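Long-range contacts in cellulase (PDB 6WQY), which probably cleaves internal beta-1,4-glucosidic bonds of cellulose and related plant polysaccharides through its family 5 glycoside hydrolase domain, the part held in this chain: residues P304-E309 and P341-D346; V250-P255 and D285-Q290; T96-V101 and N158-K163. All blocks are in the same frame, centred on the assembly; numbering follows the deposited sequence. Where two conformers were deposited one is given.

Contact 1: residues P304-E309 and P341-D346; sequences PAYIGE and PPFYWD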
loop_
_atom_site.group_PDB
_atom_site.type_symbol
_atom_site.label_atom_id
_atom_site.label_comp_id
_atom_site.label_asym_id
_atom_site.label_seq_id
_atom_site.Cartn_x
_atom_site.Cartn_y
_atom_site.Cartn_z
ATOM N N PRO A 304 -5.276 14.288 -0.172
ATOM C CA PRO A 304 -4.016 13.562 -0.387
ATOM C C PRO A 304 -4.265 12.161 -0.912
ATOM O O PRO A 304 -5.334 11.581 -0.725
ATOM C CB PRO A 304 -3.367 13.532 1.005
ATOM C CG PRO A 304 -4.496 13.683 1.959
ATOM C CD PRO A 304 -5.596 14.433 1.261
ATOM N N ALA A 305 -3.236 11.613 -1.559
ATOM C CA ALA A 305 -3.305 10.271 -2.115
ATOM C C ALA A 305 -1.908 9.683 -2.152
ATOM O O ALA A 305 -0.919 10.409 -2.267
ATOM C CB ALA A 305 -3.900 10.293 -3.527
ATOM N N TYR A 306 -1.831 8.349 -2.098
ATOM C CA TYR A 306 -0.543 7.678 -2.150
ATOM C C TYR A 306 -0.641 6.425 -2.999
ATOM O O TYR A 306 -1.706 5.843 -3.180
ATOM C CB TYR A 306 0.021 7.342 -0.767
ATOM C CG TYR A 306 -0.772 6.343 0.063
ATOM C CD1 TYR A 306 -1.915 6.728 0.739
ATOM C CD2 TYR A 306 -0.354 5.023 0.199
ATOM C CE1 TYR A 306 -2.630 5.833 1.519
ATOM C CE2 TYR A 306 -1.058 4.120 0.975
ATOM C CZ TYR A 306 -2.201 4.526 1.646
ATOM O OH TYR A 306 -2.921 3.675 2.449
ATOM N N ILE A 307 0.507 6.025 -3.536
ATOM C CA ILE A 307 0.631 4.824 -4.362
ATOM C C ILE A 307 1.185 3.753 -3.428
ATOM O O ILE A 307 2.395 3.645 -3.198
ATOM C CB ILE A 307 1.510 5.074 -5.584
ATOM C CG1 ILE A 307 0.896 6.148 -6.492
ATOM C CG2 ILE A 307 1.724 3.784 -6.352
ATOM C CD1 ILE A 307 1.883 6.804 -7.401
ATOM N N GLY A 308 0.281 2.972 -2.843
ATOM C CA GLY A 308 0.646 2.012 -1.822
ATOM C C GLY A 308 1.467 0.845 -2.324
ATOM O O GLY A 308 2.139 0.193 -1.517
ATOM N N GLU A 309 1.401 0.550 -3.629
ATOM C CA GLU A 309 2.241 -0.460 -4.253
ATOM C C GLU A 309 2.550 -0.024 -5.683
ATOM O O GLU A 309 1.649 0.422 -6.407
ATOM C CB GLU A 309 1.573 -1.835 -4.311
ATOM C CG GLU A 309 1.215 -2.426 -2.976
ATOM C CD GLU A 309 0.552 -3.797 -3.057
ATOM O OE1 GLU A 309 0.642 -4.458 -4.125
ATOM O OE2 GLU A 309 -0.051 -4.215 -2.024
ATOM N N PRO A 341 3.163 9.912 -2.812
ATOM C CA PRO A 341 4.346 9.117 -2.441
ATOM C C PRO A 341 4.211 7.696 -2.956
ATOM O O PRO A 341 3.163 7.075 -2.776
ATOM C CB PRO A 341 4.334 9.138 -0.907
ATOM C CG PRO A 341 2.932 9.451 -0.524
ATOM C CD PRO A 341 2.331 10.266 -1.639
ATOM N N PRO A 342 5.262 7.154 -3.601
ATOM C CA PRO A 342 5.217 5.767 -4.076
ATOM C C PRO A 342 5.873 4.808 -3.100
ATOM O O PRO A 342 6.914 5.124 -2.508
ATOM C CB PRO A 342 6.021 5.844 -5.376
ATOM C CG PRO A 342 7.099 6.876 -5.060
ATOM C CD PRO A 342 6.447 7.879 -4.113
ATOM N N PHE A 343 5.279 3.613 -2.958
ATOM C CA PHE A 343 5.793 2.546 -2.101
ATOM C C PHE A 343 6.144 1.345 -2.974
ATOM O O PHE A 343 5.257 0.699 -3.541
ATOM C CB PHE A 343 4.757 2.136 -1.049
ATOM C CG PHE A 343 4.584 3.138 0.073
ATOM C CD1 PHE A 343 3.978 4.372 -0.154
ATOM C CD2 PHE A 343 5.010 2.836 1.347
ATOM C CE1 PHE A 343 3.831 5.291 0.885
ATOM C CE2 PHE A 343 4.859 3.741 2.387
ATOM C CZ PHE A 343 4.265 4.966 2.153
ATOM N N TYR A 344 7.434 1.049 -3.073
ATOM C CA TYR A 344 7.923 -0.059 -3.887
ATOM C C TYR A 344 7.518 -1.396 -3.273
ATOM O O TYR A 344 7.609 -1.585 -2.058
ATOM C CB TYR A 344 9.461 0.069 -3.981
ATOM C CG TYR A 344 10.101 -1.073 -4.733
ATOM C CD1 TYR A 344 10.266 -1.031 -6.113
ATOM C CD2 TYR A 344 10.479 -2.238 -4.066
ATOM C CE1 TYR A 344 10.794 -2.107 -6.796
ATOM C CE2 TYR A 344 10.991 -3.316 -4.747
ATOM C CZ TYR A 344 11.147 -3.242 -6.113
ATOM O OH TYR A 344 11.636 -4.313 -6.830
ATOM N N TRP A 345 7.081 -2.337 -4.116
ATOM C CA TRP A 345 6.660 -3.661 -3.656
ATOM C C TRP A 345 7.852 -4.612 -3.574
ATOM O O TRP A 345 8.376 -5.051 -4.604
ATOM C CB TRP A 345 5.601 -4.251 -4.599
ATOM C CG TRP A 345 5.182 -5.628 -4.168
ATOM C CD1 TRP A 345 5.488 -6.798 -4.769
ATOM C CD2 TRP A 345 4.448 -5.965 -2.988
ATOM N NE1 TRP A 345 4.983 -7.856 -4.049
ATOM C CE2 TRP A 345 4.338 -7.367 -2.943
ATOM C CE3 TRP A 345 3.841 -5.212 -1.977
ATOM C CZ2 TRP A 345 3.665 -8.029 -1.915
ATOM C CZ3 TRP A 345 3.189 -5.870 -0.955
ATOM C CH2 TRP A 345 3.102 -7.260 -0.936
ATOM N N ASP A 346 8.247 -4.975 -2.356
ATOM C CA ASP A 346 9.395 -5.865 -2.134
ATOM C C ASP A 346 8.898 -7.167 -1.502
ATOM O O ASP A 346 8.725 -7.274 -0.282
ATOM C CB ASP A 346 10.466 -5.186 -1.279
ATOM C CG ASP A 346 11.758 -5.962 -1.228
ATOM O OD1 ASP A 346 11.702 -7.201 -1.073
ATOM O OD2 ASP A 346 12.839 -5.330 -1.335
#

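Contact 2: residues V250-P255 and D285-Q290; sequences VHFYDP and DNVTGQ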
loop_
_atom_site.group_PDB
_atom_site.type_symbol
_atom_site.label_atom_id
_atom_site.label_comp_id
_atom_site.label_asym_id
_atom_site.label_seq_id
_atom_site.Cartn_x
_atom_site.Cartn_y
_atom_site.Cartn_z
ATOM N N VAL A 250 -4.055 4.073 -3.857
ATOM C CA VAL A 250 -4.140 3.362 -5.129
ATOM C C VAL A 250 -2.889 2.508 -5.291
ATOM O O VAL A 250 -1.863 2.747 -4.660
ATOM C CB VAL A 250 -4.320 4.299 -6.340
ATOM C CG1 VAL A 250 -5.640 5.045 -6.249
ATOM C CG2 VAL A 250 -3.158 5.250 -6.483
ATOM N N HIS A 251 -2.972 1.520 -6.177
ATOM C CA HIS A 251 -1.810 0.724 -6.569
ATOM C C HIS A 251 -1.570 0.928 -8.057
ATOM O O HIS A 251 -2.514 1.161 -8.821
ATOM C CB HIS A 251 -2.005 -0.770 -6.263
ATOM C CG HIS A 251 -2.130 -1.067 -4.798
ATOM N ND1 HIS A 251 -2.424 -2.316 -4.299
ATOM C CD2 HIS A 251 -1.981 -0.267 -3.719
ATOM C CE1 HIS A 251 -2.456 -2.272 -2.974
ATOM N NE2 HIS A 251 -2.193 -1.038 -2.590
ATOM N N PHE A 252 -0.303 0.843 -8.475
ATOM C CA PHE A 252 0.046 1.142 -9.858
ATOM C C PHE A 252 1.185 0.248 -10.315
ATOM O O PHE A 252 2.337 0.471 -9.929
ATOM C CB PHE A 252 0.440 2.609 -10.041
ATOM C CG PHE A 252 0.759 2.966 -11.464
ATOM C CD1 PHE A 252 -0.260 3.224 -12.372
ATOM C CD2 PHE A 252 2.071 3.031 -11.910
ATOM C CE1 PHE A 252 0.028 3.555 -13.681
ATOM C CE2 PHE A 252 2.359 3.358 -13.217
ATOM C CZ PHE A 252 1.338 3.617 -14.099
ATOM N N TYR A 253 0.863 -0.710 -11.174
ATOM C CA TYR A 253 1.837 -1.623 -11.755
ATOM C C TYR A 253 1.821 -1.568 -13.281
ATOM O O TYR A 253 2.443 -2.417 -13.941
ATOM C CB TYR A 253 1.564 -3.048 -11.309
ATOM C CG TYR A 253 1.813 -3.354 -9.849
ATOM C CD1 TYR A 253 3.110 -3.539 -9.391
ATOM C CD2 TYR A 253 0.764 -3.511 -8.950
ATOM C CE1 TYR A 253 3.358 -3.889 -8.080
ATOM C CE2 TYR A 253 1.009 -3.842 -7.628
ATOM C CZ TYR A 253 2.308 -4.040 -7.198
ATOM O OH TYR A 253 2.616 -4.455 -5.925
ATOM N N ASP A 254 1.138 -0.595 -13.873
ATOM C CA ASP A 254 0.930 -0.639 -15.313
ATOM C C ASP A 254 2.263 -0.538 -16.053
ATOM O O ASP A 254 3.069 0.343 -15.737
ATOM C CB ASP A 254 0.072 0.537 -15.786
ATOM C CG ASP A 254 -1.351 0.508 -15.280
ATOM O OD1 ASP A 254 -1.781 -0.488 -14.649
ATOM O OD2 ASP A 254 -2.070 1.523 -15.566
ATOM N N PRO A 255 2.505 -1.362 -17.083
ATOM C CA PRO A 255 1.710 -2.516 -17.530
ATOM C C PRO A 255 2.189 -3.764 -16.790
ATOM O O PRO A 255 3.394 -4.081 -16.849
ATOM C CB PRO A 255 2.015 -2.588 -19.026
ATOM C CG PRO A 255 3.409 -2.027 -19.155
ATOM C CD PRO A 255 3.677 -1.150 -17.954
ATOM N N ASP A 285 3.226 7.808 -21.485
ATOM C CA ASP A 285 1.986 8.572 -21.515
ATOM C C ASP A 285 0.915 7.950 -20.629
ATOM O O ASP A 285 0.008 8.659 -20.165
ATOM C CB ASP A 285 1.480 8.704 -22.951
ATOM C CG ASP A 285 1.277 7.362 -23.628
ATOM O OD1 ASP A 285 2.194 6.517 -23.571
ATOM O OD2 ASP A 285 0.198 7.154 -24.226
ATOM N N ASN A 286 0.971 6.635 -20.397
ATOM C CA ASN A 286 0.048 6.024 -19.451
ATOM C C ASN A 286 0.387 6.418 -18.017
ATOM O O ASN A 286 -0.514 6.646 -17.199
ATOM C CB ASN A 286 0.026 4.505 -19.593
ATOM C CG ASN A 286 -1.009 3.867 -18.692
ATOM O OD1 ASN A 286 -2.217 4.036 -18.915
ATOM N ND2 ASN A 286 -0.560 3.160 -17.668
ATOM N N VAL A 287 1.677 6.481 -17.682
ATOM C CA VAL A 287 2.062 6.896 -16.339
ATOM C C VAL A 287 1.535 8.294 -16.047
ATOM O O VAL A 287 0.851 8.536 -15.042
ATOM C CB VAL A 287 3.590 6.842 -16.171
ATOM C CG1 VAL A 287 3.967 7.299 -14.763
ATOM C CG2 VAL A 287 4.142 5.464 -16.451
ATOM N N THR A 288 1.862 9.247 -16.914
ATOM C CA THR A 288 1.428 10.618 -16.660
ATOM C C THR A 288 -0.079 10.765 -16.829
ATOM O O THR A 288 -0.717 11.523 -16.083
ATOM C CB THR A 288 2.181 11.612 -17.544
ATOM O OG1 THR A 288 2.008 11.249 -18.907
ATOM C CG2 THR A 288 3.662 11.617 -17.210
ATOM N N GLY A 289 -0.677 10.042 -17.777
ATOM C CA GLY A 289 -2.115 10.131 -17.947
ATOM C C GLY A 289 -2.884 9.626 -16.745
ATOM O O GLY A 289 -3.879 10.226 -16.321
ATOM N N GLN A 290 -2.453 8.498 -16.185
ATOM C CA GLN A 290 -3.122 7.952 -15.012
ATOM C C GLN A 290 -2.875 8.822 -13.792
ATOM O O GLN A 290 -3.797 9.064 -13.001
ATOM C CB GLN A 290 -2.657 6.519 -14.772
ATOM C CG GLN A 290 -3.089 5.552 -15.854
ATOM C CD GLN A 290 -4.593 5.533 -16.015
ATOM O OE1 GLN A 290 -5.142 6.230 -16.864
ATOM N NE2 GLN A 290 -5.265 4.739 -15.192
HETATM O O HOH W 1 2.292 2.674 -17.276
HETATM O O HOH W 2 -3.563 3.013 -13.600
#

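Contact 3: residues T96-V101 and N158-K163; sequences TYLNRV and NRFADK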
loop_
_atom_site.group_PDB
_atom_site.type_symbol
_atom_site.label_atom_id
_atom_site.label_comp_id
_atom_site.label_asym_id
_atom_site.label_seq_id
_atom_site.Cartn_x
_atom_site.Cartn_y
_atom_site.Cartn_z
ATOM N N THR A 96 -0.770 -12.554 20.774
ATOM C CA THR A 96 0.608 -12.728 20.332
ATOM C C THR A 96 0.794 -12.255 18.896
ATOM O O THR A 96 1.823 -11.656 18.569
ATOM C CB THR A 96 1.042 -14.175 20.496
ATOM O OG1 THR A 96 1.124 -14.464 21.902
ATOM C CG2 THR A 96 2.394 -14.438 19.864
ATOM N N TYR A 97 -0.180 -12.506 18.020
ATOM C CA TYR A 97 -0.042 -12.002 16.654
ATOM C C TYR A 97 -0.062 -10.479 16.635
ATOM O O TYR A 97 0.725 -9.843 15.923
ATOM C CB TYR A 97 -1.123 -12.587 15.760
ATOM C CG TYR A 97 -0.860 -12.295 14.299
ATOM C CD1 TYR A 97 0.278 -12.791 13.671
ATOM C CD2 TYR A 97 -1.723 -11.510 13.548
ATOM C CE1 TYR A 97 0.543 -12.529 12.341
ATOM C CE2 TYR A 97 -1.468 -11.251 12.208
ATOM C CZ TYR A 97 -0.342 -11.764 11.610
ATOM O OH TYR A 97 -0.034 -11.546 10.284
ATOM N N LEU A 98 -0.971 -9.873 17.394
ATOM C CA LEU A 98 -0.991 -8.419 17.497
ATOM C C LEU A 98 0.325 -7.891 18.047
ATOM O O LEU A 98 0.829 -6.855 17.590
ATOM C CB LEU A 98 -2.189 -8.005 18.345
ATOM C CG LEU A 98 -2.527 -6.528 18.454
ATOM C CD1 LEU A 98 -2.679 -5.877 17.091
ATOM C CD2 LEU A 98 -3.801 -6.357 19.265
ATOM N N ASN A 99 0.915 -8.600 19.015
ATOM C CA ASN A 99 2.227 -8.214 19.505
ATOM C C ASN A 99 3.268 -8.255 18.393
ATOM O O ASN A 99 4.141 -7.379 18.324
ATOM C CB ASN A 99 2.645 -9.127 20.652
ATOM C CG ASN A 99 3.974 -8.716 21.233
ATOM O OD1 ASN A 99 4.043 -7.832 22.090
ATOM N ND2 ASN A 99 5.042 -9.346 20.777
ATOM N N ARG A 100 3.228 -9.275 17.534
ATOM C CA ARG A 100 4.189 -9.344 16.435
ATOM C C ARG A 100 4.041 -8.140 15.504
ATOM O O ARG A 100 5.036 -7.556 15.058
ATOM C CB ARG A 100 4.033 -10.644 15.651
ATOM C CG ARG A 100 4.937 -10.751 14.432
ATOM C CD ARG A 100 6.409 -10.632 14.802
ATOM N NE ARG A 100 7.277 -10.714 13.636
ATOM C CZ ARG A 100 8.516 -10.249 13.599
ATOM N NH1 ARG A 100 9.048 -9.645 14.651
ATOM N NH2 ARG A 100 9.212 -10.364 12.476
ATOM N N VAL A 101 2.803 -7.768 15.180
ATOM C CA VAL A 101 2.597 -6.568 14.370
ATOM C C VAL A 101 3.228 -5.366 15.073
ATOM O O VAL A 101 3.906 -4.532 14.447
ATOM C CB VAL A 101 1.093 -6.360 14.095
ATOM C CG1 VAL A 101 0.860 -5.065 13.344
ATOM C CG2 VAL A 101 0.529 -7.533 13.305
ATOM N N ASN A 158 -6.640 0.552 19.450
ATOM C CA ASN A 158 -6.358 0.615 20.881
ATOM C C ASN A 158 -4.936 0.148 21.179
ATOM O O ASN A 158 -4.268 0.684 22.065
ATOM C CB ASN A 158 -7.393 -0.192 21.660
ATOM C CG ASN A 158 -8.711 0.551 21.828
ATOM O OD1 ASN A 158 -8.763 1.772 21.801
ATOM N ND2 ASN A 158 -9.786 -0.206 22.024
ATOM N N ARG A 159 -4.457 -0.861 20.456
ATOM C CA ARG A 159 -3.117 -1.393 20.702
ATOM C C ARG A 159 -2.032 -0.386 20.352
ATOM O O ARG A 159 -0.926 -0.452 20.905
ATOM C CB ARG A 159 -2.915 -2.683 19.903
ATOM C CG ARG A 159 -1.569 -3.353 20.069
ATOM C CD ARG A 159 -1.348 -3.794 21.510
ATOM N NE ARG A 159 -0.099 -4.519 21.701
ATOM C CZ ARG A 159 1.098 -3.940 21.760
ATOM N NH1 ARG A 159 1.205 -2.626 21.647
ATOM N NH2 ARG A 159 2.182 -4.669 21.941
ATOM N N PHE A 160 -2.322 0.538 19.446
ATOM C CA PHE A 160 -1.370 1.542 18.978
ATOM C C PHE A 160 -1.765 2.950 19.405
ATOM O O PHE A 160 -1.286 3.934 18.830
ATOM C CB PHE A 160 -1.195 1.427 17.464
ATOM C CG PHE A 160 -0.539 0.146 17.060
ATOM C CD1 PHE A 160 0.793 -0.086 17.385
ATOM C CD2 PHE A 160 -1.243 -0.843 16.403
ATOM C CE1 PHE A 160 1.410 -1.272 17.042
ATOM C CE2 PHE A 160 -0.634 -2.034 16.064
ATOM C CZ PHE A 160 0.686 -2.256 16.387
ATOM N N ALA A 161 -2.607 3.065 20.435
ATOM C CA ALA A 161 -3.141 4.367 20.821
ATOM C C ALA A 161 -2.046 5.328 21.256
ATOM O O ALA A 161 -2.218 6.546 21.144
ATOM C CB ALA A 161 -4.157 4.197 21.948
ATOM N N ASP A 162 -0.934 4.808 21.766
ATOM C CA ASP A 162 0.155 5.649 22.233
ATOM C C ASP A 162 1.086 6.112 21.121
ATOM O O ASP A 162 1.960 6.947 21.379
ATOM C CB ASP A 162 0.970 4.889 23.289
ATOM C CG ASP A 162 1.542 3.583 22.753
ATOM O OD1 ASP A 162 0.878 2.935 21.917
ATOM O OD2 ASP A 162 2.658 3.207 23.167
ATOM N N LYS A 163 0.931 5.614 19.908
ATOM C CA LYS A 163 1.862 5.943 18.839
ATOM C C LYS A 163 1.491 7.254 18.167
ATOM O O LYS A 163 0.311 7.545 17.952
ATOM C CB LYS A 163 1.886 4.829 17.792
ATOM C CG LYS A 163 2.297 3.479 18.337
ATOM C CD LYS A 163 3.671 3.501 18.994
ATOM C CE LYS A 163 4.153 2.086 19.276
ATOM N NZ LYS A 163 5.481 2.074 19.942
HETATM O O HOH W 3 1.825 -7.089 23.558
#

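Contact 1: residues P304-E309 and P341-D346
Ile307 is bonded through both its N and its O to residues 341-346. Its N donates to Pro341 O at 3.0 Å, and its O accepts from Phe343 N at 2.9 Å. These two bonds pair parallel strands 305-309 and 342-346, with Ile307 bridged to Pro342. Two residues on, Glu309 CA makes a CA-H...O contact of 3.3 Å with Phe343 O.

Side chains add a second layer. Tyr306 CB rests on Pro341 CG. Phe343 CB lies 3.3 Å from Gly308 O, and Ile307 O sits at the Phe343 ring edge. The Glu309 carboxylate lies alongside the Trp345 indole, the planes 25° apart, with Glu309 CD 3.7 Å from Trp345 CE3. Glu309 is extended beyond CG (chi2 -180°), which carries OE1 over one face of the indole, offset toward its rim.

Farther out, Arg76 forms a salt bridge to Glu309 OE2 and Tyr253 bonds OE1, while Tyr306 OH bonds Glu170. The strands are the last two of eight in the TIM barrel, joined by helix 318-337 in a beta-alpha-beta crossover. Glu309, near the end of the seventh strand, is at the position of the family 5 nucleophile. Arg76, Tyr253 and the Trp345 ring probably hold this likely nucleophile in place.

Contact 2: residues V250-P255 and D285-Q290
Phe252 and Asn286 both hold CG anti to the backbone N (chi1 near 180°), and this sends the phenyl ring and the amide past each other in opposite directions. Asp254 instead has CG beside its backbone N (chi1 -66°). Its carboxylate thereby crosses the Asn286 side chain at about a right angle.

One direct hydrogen bond results. Asn286 ND2 donates to Asp254 OD2 at 3.1 Å, with an N-H...O angle of 163°. The acceptor lies in the amide plane and uses its anti lone pair, the one turned away from OD1. Asn286 ND2 also donates to a water at 2.9 Å, and that water donates to Asp254 O. A second water donates to Asp254 OD2 and accepts from Gln290 NE2. Asn286 and Gln290, one turn apart on the helix, are thus both tied to Asp254. Its OD2 takes two donors, which would help hold the carboxylate in one rotation.

Phe252 packs beside this network. Phe252 CZ meets Val287 CA at 4.0 Å and Val287 CG2 at 4.1 Å. Phe252 CE1 touches Gln290 CB at 4.1 Å, and Asn286 ND2 sits at the ring edge, 4.0 Å from Phe252 CE1. Asp254 N lies over the centre of one ring face. A cis peptide bond then leads into Pro255, the N-cap of the next helix.

Gln290 NE2 also bonds Asp229, and its OE1 bonds Lys293. Phe291 packs edge-to-face against the Phe252 ring. In the barrel, the segment 250-255 leaves strand 246-251 and meets the first turns of helix 284-299. Helix 228-234 adds Ile228 to the packing on Phe252, and helix 318-337 adds Tyr327, whose OH also bonds Asp254 O.

Contact 3: residues T96-V101 and N158-K163
Leu98 and Arg159 pack against each other where two outer helices of the TIM barrel meet, helix 95-110 and the C-terminal end of helix 139-159. Their side chains run past each other in opposite directions.

Arg159 can be followed outward. Its CB lies 3.8 Å from Leu98 CD2. Its CG comes closer to the same residue, 3.7 Å from Leu98 CG, and also sits over the centre of one face of the Phe160 ring. CD just reaches Leu98 CD2. The chain bends at chi2 (63°), and the guanidinium ends near Asn99. There Arg159 NH2 is 3.7 Å from Asn99 OD1, too long for a direct hydrogen bond. The oxygen lies at the guanidinium edge and in its plane, while the amide plane is turned 49° from it. The aliphatic part of the arginine is therefore spent on the leucine, and its charged end turns to Asn99 and a water.

Phe160 is the first residue to leave the helix, and a type I turn runs from it to Lys163. The Phe160 and Val101 side chains cross at about a right angle, with Phe160 CZ 4.1 Å from Val101 CG1. Leu98 CD1 is a looser neighbour of the ring. On the barrel side, Phe160 also packs on Leu167 and Phe169 of strand 167-170, and on Ala102 and Val105. Leu98 lies close to Glu95, which binds magnesium in a crystal structure of this protein.

One water bridges the two polar groups: it donates to Asn99 OD1 at 2.8 Å and accepts from Arg159 NH2 at 2.9 Å.

In the fold
Contact 1 lies in the barrel wall, with its centre about 6 Å from that of the chain. Contact 2 is farther out at about 15 Å, and contact 3 at about 19 Å. Contacts 1 and 2 share a sheet, since strands 246-251 and 305-310 are neighbours, and Gly308 N probably bonds Val250 O at 2.8 Å. Contact 3 touches neither and lies across the chain's centre from contact 2. Contact 1 relies on direct backbone bonds between buried strands. Contact 2 joins the run-out of a barrel strand to an outer helix, with one direct side-chain hydrogen bond. Contact 3 joins two outer helices by apolar packing and one water, without a direct hydrogen bond.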